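Local structure of uncharacterized protein Q64V53_BACFR (Bacteroides fragilis, 2RA8) at residues Gly295-Leu300 / Lys324-Lys329; Lys310-Lys315 / Leu331-Asp336. The protein is of unknown function but joins an N-terminal WGR domain to leucine-rich repeats, an architecture consistent with a role in binding other macromolecules. One frame throughout, in Å; residues are numbered along the deposited sequence.

Interaction 1 (Gly295-Leu300 / Lys324-Lys329); sequences GARLLL and KKELQK
The guanidinium of Arg297 reaches across to the carboxylate of Glu326, and the salt bridge rests on one short pair, Arg297 NH2 to Glu326 OE2 at 2.6 Å. As a hydrogen bond it is weak, with an N-H...O angle of only 120°, although OE2 lies at the edge of the guanidinium and in its plane. The two planar groups are 40° apart, and Glu326 OE1 stands 3.6 Å from Arg297 NH2, so the pairing is one-pronged rather than forked. Each chain gets there in its own way. Arg297 leaves its helix heading away from 324-329 and is brought back by bends at chi2 and chi3, whereas Glu326, with CG anti to the backbone N (chi1 -154°), runs out extended.

OE2 also has an apolar neighbour. Leu300 CD1 is 3.1 Å from Glu326 OE2, a tight fit in which the methyl group lies against the carboxylate. Behind the ion pair, Leu327 lies between the helices. Leu327 CD1 meets Ala296 CB at 3.7 Å, and Leu327 CD2 touches Leu300 CG at 3.8 Å while also lying near Ala296 CB. Ala296 and Leu300, one helical turn apart, thus both receive the branched end of Leu327, which crosses Leu300 at about a right angle. Met323 packs against Ala296, Arg297 and Leu300, and Leu319 covers Ala296 and Leu327.

The helix axes run nearly side by side in the same direction, 10.6 Å apart at their closest approach. A small cluster of leucine and alanine side chains, flanked by one ion pair, joins them, in keeping with the roughly parallel helices that line the outer side of a leucine-rich-repeat solenoid.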
ATOM      1  N   GLY A 295      28.117   3.422  -3.076  1.00 40.07           N
ATOM      2  CA  GLY A 295      27.754   3.945  -1.775  1.00 18.81           C
ATOM      3  C   GLY A 295      27.966   2.858  -0.739  1.00 33.14           C
ATOM      4  O   GLY A 295      28.595   3.085   0.299  1.00 23.31           O
ATOM      5  N   ALA A 296      27.443   1.667  -1.023  1.00 23.17           N
ATOM      6  CA  ALA A 296      27.581   0.527  -0.118  1.00 25.28           C
ATOM      7  C   ALA A 296      29.035   0.176   0.046  1.00 28.07           C
ATOM      8  O   ALA A 296      29.472  -0.257   1.114  1.00 29.71           O
ATOM      9  CB  ALA A 296      26.824  -0.667  -0.666  1.00 25.17           C
ATOM     10  N   ARG A 297      29.786   0.360  -1.033  1.00 30.24           N
ATOM     11  CA  ARG A 297      31.217   0.089  -1.072  1.00 32.00           C
ATOM     12  C   ARG A 297      31.915   0.745   0.103  1.00 33.13           C
ATOM     13  O   ARG A 297      32.745   0.129   0.784  1.00 31.42           O
ATOM     14  CB  ARG A 297      31.801   0.655  -2.368  1.00 33.92           C
ATOM     15  CG  ARG A 297      32.641  -0.299  -3.206  1.00 44.36           C
ATOM     16  CD  ARG A 297      33.922  -0.713  -2.510  1.00 41.41           C
ATOM     17  NE  ARG A 297      33.776  -1.960  -1.765  1.00 37.72           N
ATOM     18  CZ  ARG A 297      33.436  -3.124  -2.315  1.00 40.70           C
ATOM     19  NH1 ARG A 297      33.198  -3.201  -3.618  1.00 54.39           N
ATOM     20  NH2 ARG A 297      33.351  -4.219  -1.568  1.00 31.90           N
ATOM     21  N   LEU A 298      31.584   2.010   0.339  1.00 30.91           N
ATOM     22  CA  LEU A 298      32.191   2.762   1.427  1.00 30.05           C
ATOM     23  C   LEU A 298      31.998   2.062   2.748  1.00 34.35           C
ATOM     24  O   LEU A 298      32.924   1.980   3.561  1.00 39.79           O
ATOM     25  CB  LEU A 298      31.599   4.171   1.493  1.00 37.72           C
ATOM     26  CG  LEU A 298      31.624   5.014   0.209  1.00 26.79           C
ATOM     27  CD1 LEU A 298      30.980   6.348   0.496  1.00 26.49           C
ATOM     28  CD2 LEU A 298      33.045   5.215  -0.288  1.00 43.65           C
ATOM     29  N   LEU A 299      30.793   1.545   2.970  1.00 35.45           N
ATOM     30  CA  LEU A 299      30.494   0.842   4.209  1.00 34.05           C
ATOM     31  C   LEU A 299      31.404  -0.334   4.374  1.00 35.06           C
ATOM     32  O   LEU A 299      31.998  -0.523   5.439  1.00 36.19           O
ATOM     33  CB  LEU A 299      29.050   0.346   4.219  1.00 32.99           C
ATOM     34  CG  LEU A 299      27.946   1.395   4.251  1.00 32.35           C
ATOM     35  CD1 LEU A 299      26.614   0.719   3.959  1.00 32.69           C
ATOM     36  CD2 LEU A 299      27.928   2.086   5.608  1.00 30.98           C
ATOM     37  N   LEU A 300      31.513  -1.142   3.322  1.00 34.28           N
ATOM     38  CA  LEU A 300      32.364  -2.329   3.350  1.00 31.79           C
ATOM     39  C   LEU A 300      33.832  -2.009   3.541  1.00 37.59           C
ATOM     40  O   LEU A 300      34.563  -2.811   4.119  1.00 35.94           O
ATOM     41  CB  LEU A 300      32.190  -3.149   2.065  1.00 27.44           C
ATOM     42  CG  LEU A 300      30.831  -3.817   1.873  1.00 28.44           C
ATOM     43  CD1 LEU A 300      30.770  -4.484   0.507  1.00 26.84           C
ATOM     44  CD2 LEU A 300      30.604  -4.829   2.979  1.00 24.25           C
ATOM     45  N   LYS A 324      24.536  -6.744  -2.667  1.00 19.87           N
ATOM     46  CA  LYS A 324      23.654  -7.092  -1.563  1.00 26.03           C
ATOM     47  C   LYS A 324      24.118  -8.371  -0.901  1.00 24.77           C
ATOM     48  O   LYS A 324      24.036  -8.505   0.321  1.00 30.96           O
ATOM     49  CB  LYS A 324      22.194  -7.220  -2.044  1.00 22.64           C
ATOM     50  CG  LYS A 324      21.517  -5.870  -2.319  1.00 30.86           C
ATOM     51  CD  LYS A 324      20.055  -6.022  -2.746  1.00 27.04           C
ATOM     52  CE  LYS A 324      19.949  -6.549  -4.171  1.00 40.54           C
ATOM     53  NZ  LYS A 324      18.535  -6.770  -4.593  1.00 49.43           N
ATOM     54  N   LYS A 325      24.633  -9.315  -1.689  1.00 29.49           N
ATOM     55  CA  LYS A 325      25.138 -10.568  -1.123  1.00 33.12           C
ATOM     56  C   LYS A 325      26.332 -10.253  -0.251  1.00 34.79           C
ATOM     57  O   LYS A 325      26.445 -10.745   0.870  1.00 33.11           O
ATOM     58  CB  LYS A 325      25.599 -11.532  -2.222  1.00 38.34           C
ATOM     59  CG  LYS A 325      24.540 -11.941  -3.229  1.00 42.79           C
ATOM     60  CD  LYS A 325      23.510 -12.896  -2.649  1.00 67.21           C
ATOM     61  CE  LYS A 325      22.522 -13.331  -3.730  1.00 58.82           C
ATOM     62  NZ  LYS A 325      21.552 -14.354  -3.256  1.00 57.79           N
ATOM     63  N   GLU A 326      27.232  -9.422  -0.776  1.00 31.29           N
ATOM     64  CA  GLU A 326      28.446  -9.033  -0.059  1.00 33.49           C
ATOM     65  C   GLU A 326      28.104  -8.340   1.225  1.00 34.26           C
ATOM     66  O   GLU A 326      28.660  -8.652   2.279  1.00 35.94           O
ATOM     67  CB  GLU A 326      29.298  -8.095  -0.910  1.00 28.24           C
ATOM     68  CG  GLU A 326      30.783  -8.148  -0.567  1.00 37.60           C
ATOM     69  CD  GLU A 326      31.618  -7.190  -1.398  1.00 41.43           C
ATOM     70  OE1 GLU A 326      31.306  -7.014  -2.594  1.00 41.81           O
ATOM     71  OE2 GLU A 326      32.593  -6.623  -0.860  1.00 38.88           O
ATOM     72  N   LEU A 327      27.184  -7.387   1.144  1.00 31.43           N
ATOM     73  CA  LEU A 327      26.750  -6.643   2.320  1.00 29.59           C
ATOM     74  C   LEU A 327      26.163  -7.577   3.337  1.00 27.73           C
ATOM     75  O   LEU A 327      26.435  -7.466   4.533  1.00 27.27           O
ATOM     76  CB  LEU A 327      25.696  -5.603   1.933  1.00 28.15           C
ATOM     77  CG  LEU A 327      26.208  -4.417   1.122  1.00 31.56           C
ATOM     78  CD1 LEU A 327      25.036  -3.677   0.513  1.00 25.36           C
ATOM     79  CD2 LEU A 327      27.035  -3.504   2.021  1.00 22.40           C
ATOM     80  N   GLN A 328      25.351  -8.515   2.860  1.00 28.89           N
ATOM     81  CA  GLN A 328      24.700  -9.491   3.724  1.00 37.54           C
ATOM     82  C   GLN A 328      25.717 -10.292   4.515  1.00 40.74           C
ATOM     83  O   GLN A 328      25.608 -10.428   5.735  1.00 46.43           O
ATOM     84  CB  GLN A 328      23.862 -10.456   2.877  1.00 42.59           C
ATOM     85  CG  GLN A 328      22.418 -10.662   3.334  1.00 52.07           C
ATOM     86  CD  GLN A 328      21.487  -9.561   2.862  1.00 58.14           C
ATOM     87  OE1 GLN A 328      20.271  -9.646   3.033  1.00 62.68           O
ATOM     88  NE2 GLN A 328      22.053  -8.520   2.264  1.00 74.45           N
ATOM     89  N   LYS A 329      26.722 -10.814   3.815  1.00 37.87           N
ATOM     90  CA  LYS A 329      27.753 -11.641   4.436  1.00 41.39           C
ATOM     91  C   LYS A 329      28.843 -10.900   5.175  1.00 33.20           C
ATOM     92  O   LYS A 329      29.376 -11.413   6.159  1.00 42.28           O
ATOM     93  CB  LYS A 329      28.404 -12.541   3.382  1.00 43.56           C
ATOM     94  CG  LYS A 329      29.206 -13.695   3.962  1.00 47.29           C
ATOM     95  CD  LYS A 329      29.920 -14.482   2.873  1.00 49.66           C
ATOM     96  CE  LYS A 329      30.468 -15.798   3.413  1.00 63.52           C
ATOM     97  NZ  LYS A 329      31.359 -15.601   4.589  1.00 65.32           N
TER

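Interaction 2 (Lys310-Lys315 / Leu331-Asp336); sequences KFINMK and LPMKID
Phe311 meets Lys334 and Asp336 on one face of the parallel sheet, and its ring can be traced outward along the neighbouring strand. Phe311 CB sits 4.1 Å from Lys334 O. With CG anti to the backbone N (chi1 179°), the ring extends along the sheet face: Phe311 CD1 comes to 3.4 Å from Lys334 O, and Phe311 CE1 then touches Lys334 NZ at 3.4 Å. At the tip, Phe311 CZ rests 3.9 Å from Asp336 CB. The Lys334 carbonyl carbon lies at the ring's edge and in its plane, while Asn313 N is above the centre of one face.

Next to the ring, backbone bonds join the strands. Ile312 N donates to Lys334 O at 3.2 Å, its carbonyl O accepts from Asp336 N, and Met314 N continues the ladder to Asp336 O at 2.8 Å. The other sheet face is apolar: Ile312 CD1 packs on the selenium of selenomethionine Met333 at 3.8 Å, and the terminal methyl of Met314, also a selenomethionine, lies against Ile335 CB.

Asn313 and Asp336 lie side by side, and one water donates to both Asn313 OD1 and Asp336 OD2. Asn313 OD1 also accepts from Lys315 N in an Asx turn, so this oxygen is held twice, while Ser338 binds Asp336 OD1. Lys315 NZ pairs with Asp339 but remains 5.1 Å from Asp336 OD2. Together, the nearby positive charge and the donors at both carboxylate oxygens would probably favour an ionised Asp336.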
ATOM      1  N   LYS A 310      23.269  -1.185  15.196  1.00 25.28           N
ATOM      2  CA  LYS A 310      22.314  -2.272  15.373  1.00 30.94           C
ATOM      3  C   LYS A 310      21.493  -2.459  14.122  1.00 31.25           C
ATOM      4  O   LYS A 310      20.916  -3.524  13.901  1.00 33.00           O
ATOM      5  CB  LYS A 310      21.383  -1.973  16.553  1.00 31.72           C
ATOM      6  CG  LYS A 310      22.046  -2.146  17.913  1.00 36.85           C
ATOM      7  CD  LYS A 310      21.441  -1.259  19.008  1.00 64.25           C
ATOM      8  CE  LYS A 310      19.976  -1.563  19.301  1.00 79.66           C
ATOM      9  NZ  LYS A 310      19.051  -0.977  18.290  1.00 94.52           N
ATOM     10  N   PHE A 311      21.455  -1.434  13.276  1.00 18.04           N
ATOM     11  CA  PHE A 311      20.649  -1.505  12.064  1.00 22.49           C
ATOM     12  C   PHE A 311      21.036  -0.468  11.043  1.00 28.41           C
ATOM     13  O   PHE A 311      21.284   0.698  11.368  1.00 24.13           O
ATOM     14  CB  PHE A 311      19.157  -1.341  12.449  1.00 23.25           C
ATOM     15  CG  PHE A 311      18.191  -1.363  11.285  1.00 28.54           C
ATOM     16  CD1 PHE A 311      18.274  -2.334  10.292  1.00 24.46           C
ATOM     17  CD2 PHE A 311      17.147  -0.443  11.229  1.00 23.28           C
ATOM     18  CE1 PHE A 311      17.324  -2.388   9.263  1.00 27.09           C
ATOM     19  CE2 PHE A 311      16.199  -0.493  10.207  1.00 25.69           C
ATOM     20  CZ  PHE A 311      16.289  -1.465   9.228  1.00 31.43           C
ATOM     21  N   ILE A 312      21.122  -0.903   9.793  1.00 26.15           N
ATOM     22  CA  ILE A 312      21.429  -0.000   8.699  1.00 27.25           C
ATOM     23  C   ILE A 312      20.289  -0.179   7.737  1.00 29.68           C
ATOM     24  O   ILE A 312      20.151  -1.237   7.120  1.00 22.97           O
ATOM     25  CB  ILE A 312      22.756  -0.351   8.007  1.00 30.10           C
ATOM     26  CG1 ILE A 312      23.915  -0.262   9.014  1.00 20.47           C
ATOM     27  CG2 ILE A 312      22.996   0.609   6.849  1.00 25.68           C
ATOM     28  CD1 ILE A 312      25.293  -0.539   8.395  1.00 24.57           C
ATOM     29  N   ASN A 313      19.446   0.844   7.634  1.00 24.52           N
ATOM     30  CA  ASN A 313      18.288   0.807   6.757  1.00 19.80           C
ATOM     31  C   ASN A 313      18.604   1.307   5.372  1.00 27.05           C
ATOM     32  O   ASN A 313      18.936   2.475   5.181  1.00 20.25           O
ATOM     33  CB  ASN A 313      17.141   1.638   7.358  1.00 18.69           C
ATOM     34  CG  ASN A 313      15.854   1.520   6.561  1.00 18.41           C
ATOM     35  OD1 ASN A 313      15.588   0.489   5.944  1.00 32.90           O
ATOM     36  ND2 ASN A 313      15.038   2.571   6.586  1.00 22.92           N
HETATM   37  N   MSE A 314      18.504   0.411   4.394  1.00 24.32           N
HETATM   38  CA  MSE A 314      18.763   0.748   2.997  1.00 21.11           C
HETATM   39  C   MSE A 314      17.571   0.349   2.158  1.00 17.03           C
HETATM   40  O   MSE A 314      17.693   0.062   0.967  1.00 25.88           O
HETATM   41  CB  MSE A 314      20.020   0.027   2.505  1.00 18.32           C
HETATM   42  CG  MSE A 314      21.289   0.428   3.265  1.00 23.61           C
HETATM   43 SE   MSE A 314      22.911  -0.474   2.668  1.00 41.88          SE
HETATM   44  CE  MSE A 314      22.923  -1.956   3.898  1.00 21.80           C
ATOM     45  N   LYS A 315      16.404   0.329   2.795  1.00 18.35           N
ATOM     46  CA  LYS A 315      15.156  -0.033   2.131  1.00 25.56           C
ATOM     47  C   LYS A 315      14.908   0.938   1.008  1.00 28.03           C
ATOM     48  O   LYS A 315      14.831   2.141   1.226  1.00 28.56           O
ATOM     49  CB  LYS A 315      14.022  -0.012   3.150  1.00 29.87           C
ATOM     50  CG  LYS A 315      12.714  -0.620   2.684  1.00 29.30           C
ATOM     51  CD  LYS A 315      11.842  -0.940   3.893  1.00 31.16           C
ATOM     52  CE  LYS A 315      10.367  -0.997   3.535  1.00 38.86           C
ATOM     53  NZ  LYS A 315      10.098  -1.958   2.436  1.00 44.83           N
ATOM     54  N   LEU A 331      28.525  -7.715   6.601  1.00 37.49           N
ATOM     55  CA  LEU A 331      28.055  -6.881   7.709  1.00 40.45           C
ATOM     56  C   LEU A 331      27.443  -7.734   8.794  1.00 32.82           C
ATOM     57  O   LEU A 331      26.563  -8.550   8.533  1.00 33.78           O
ATOM     58  CB  LEU A 331      27.050  -5.832   7.206  1.00 38.09           C
ATOM     59  CG  LEU A 331      27.650  -4.785   6.249  1.00 30.65           C
ATOM     60  CD1 LEU A 331      26.614  -3.733   5.900  1.00 21.09           C
ATOM     61  CD2 LEU A 331      28.857  -4.124   6.905  1.00 37.63           C
ATOM     62  N   PRO A 332      27.907  -7.565  10.045  1.00 28.90           N
ATOM     63  CA  PRO A 332      27.404  -8.340  11.184  1.00 29.30           C
ATOM     64  C   PRO A 332      26.056  -7.987  11.760  1.00 31.83           C
ATOM     65  O   PRO A 332      25.449  -8.811  12.441  1.00 33.96           O
ATOM     66  CB  PRO A 332      28.515  -8.179  12.219  1.00 36.62           C
ATOM     67  CG  PRO A 332      28.976  -6.775  11.971  1.00 23.63           C
ATOM     68  CD  PRO A 332      29.047  -6.720  10.453  1.00 30.29           C
HETATM   69  N   MSE A 333      25.560  -6.782  11.504  1.00 29.82           N
HETATM   70  CA  MSE A 333      24.270  -6.404  12.070  1.00 29.35           C
HETATM   71  C   MSE A 333      23.134  -6.487  11.090  1.00 32.75           C
HETATM   72  O   MSE A 333      23.323  -6.748   9.901  1.00 35.58           O
HETATM   73  CB  MSE A 333      24.329  -4.985  12.651  1.00 34.27           C
HETATM   74  CG  MSE A 333      24.139  -3.860  11.640  1.00 42.94           C
HETATM   75 SE   MSE A 333      25.433  -3.830  10.207  1.00 47.42          SE
HETATM   76  CE  MSE A 333      26.954  -3.178  11.201  1.00 24.87           C
ATOM     77  N   LYS A 334      21.932  -6.265  11.599  1.00 29.73           N
ATOM     78  CA  LYS A 334      20.736  -6.310  10.781  1.00 26.35           C
ATOM     79  C   LYS A 334      20.764  -5.199   9.768  1.00 27.22           C
ATOM     80  O   LYS A 334      21.150  -4.072  10.084  1.00 30.49           O
ATOM     81  CB  LYS A 334      19.502  -6.162  11.676  1.00 25.91           C
ATOM     82  CG  LYS A 334      18.169  -6.185  10.946  1.00 46.16           C
ATOM     83  CD  LYS A 334      17.007  -6.080  11.929  1.00 49.61           C
ATOM     84  CE  LYS A 334      15.663  -6.189  11.225  1.00 66.17           C
ATOM     85  NZ  LYS A 334      15.469  -5.112  10.217  1.00 66.55           N
ATOM     86  N   ILE A 335      20.379  -5.514   8.533  1.00 21.08           N
ATOM     87  CA  ILE A 335      20.318  -4.507   7.483  1.00 27.48           C
ATOM     88  C   ILE A 335      19.125  -4.789   6.622  1.00 27.18           C
ATOM     89  O   ILE A 335      18.685  -5.934   6.505  1.00 31.48           O
ATOM     90  CB  ILE A 335      21.584  -4.497   6.579  1.00 30.86           C
ATOM     91  CG1 ILE A 335      21.730  -5.836   5.852  1.00 21.95           C
ATOM     92  CG2 ILE A 335      22.826  -4.195   7.419  1.00 25.67           C
ATOM     93  CD1 ILE A 335      22.795  -5.833   4.763  1.00 38.34           C
ATOM     94  N   ASP A 336      18.571  -3.741   6.028  1.00 28.51           N
ATOM     95  CA  ASP A 336      17.428  -3.900   5.153  1.00 26.71           C
ATOM     96  C   ASP A 336      17.814  -3.386   3.789  1.00 26.08           C
ATOM     97  O   ASP A 336      17.928  -2.176   3.573  1.00 23.34           O
ATOM     98  CB  ASP A 336      16.224  -3.115   5.671  1.00 23.76           C
ATOM     99  CG  ASP A 336      14.947  -3.466   4.930  1.00 21.75           C
ATOM    100  OD1 ASP A 336      15.030  -3.761   3.717  1.00 32.49           O
ATOM    101  OD2 ASP A 336      13.862  -3.434   5.557  1.00 33.23           O
TER
HETATM  102  O   HOH W   1      13.369  -0.746   6.816  1.00 27.92           O

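Interaction 2 pairs the two strands of a beta-alpha-beta unit whose helix, 321-330, is one partner of interaction 1; the other partner, helix 293-300, precedes the unit. Strand 334-336 is the last of the long parallel sheet in this chain. The centres of the two contacts are 10 Å apart. Gln328 NE2 lies 3.7 Å from Ile335 CD1 on strand 334-336, and Leu299 CD1 lies 4.1 Å from the selenium of Met314, just after strand 311-313. The Phe311 and Asp336 face of the sheet points the other way. Lys324, Lys325 and Gln328, on segment 324-329, pack on the second subunit, whereas interaction 2 touches no other chain.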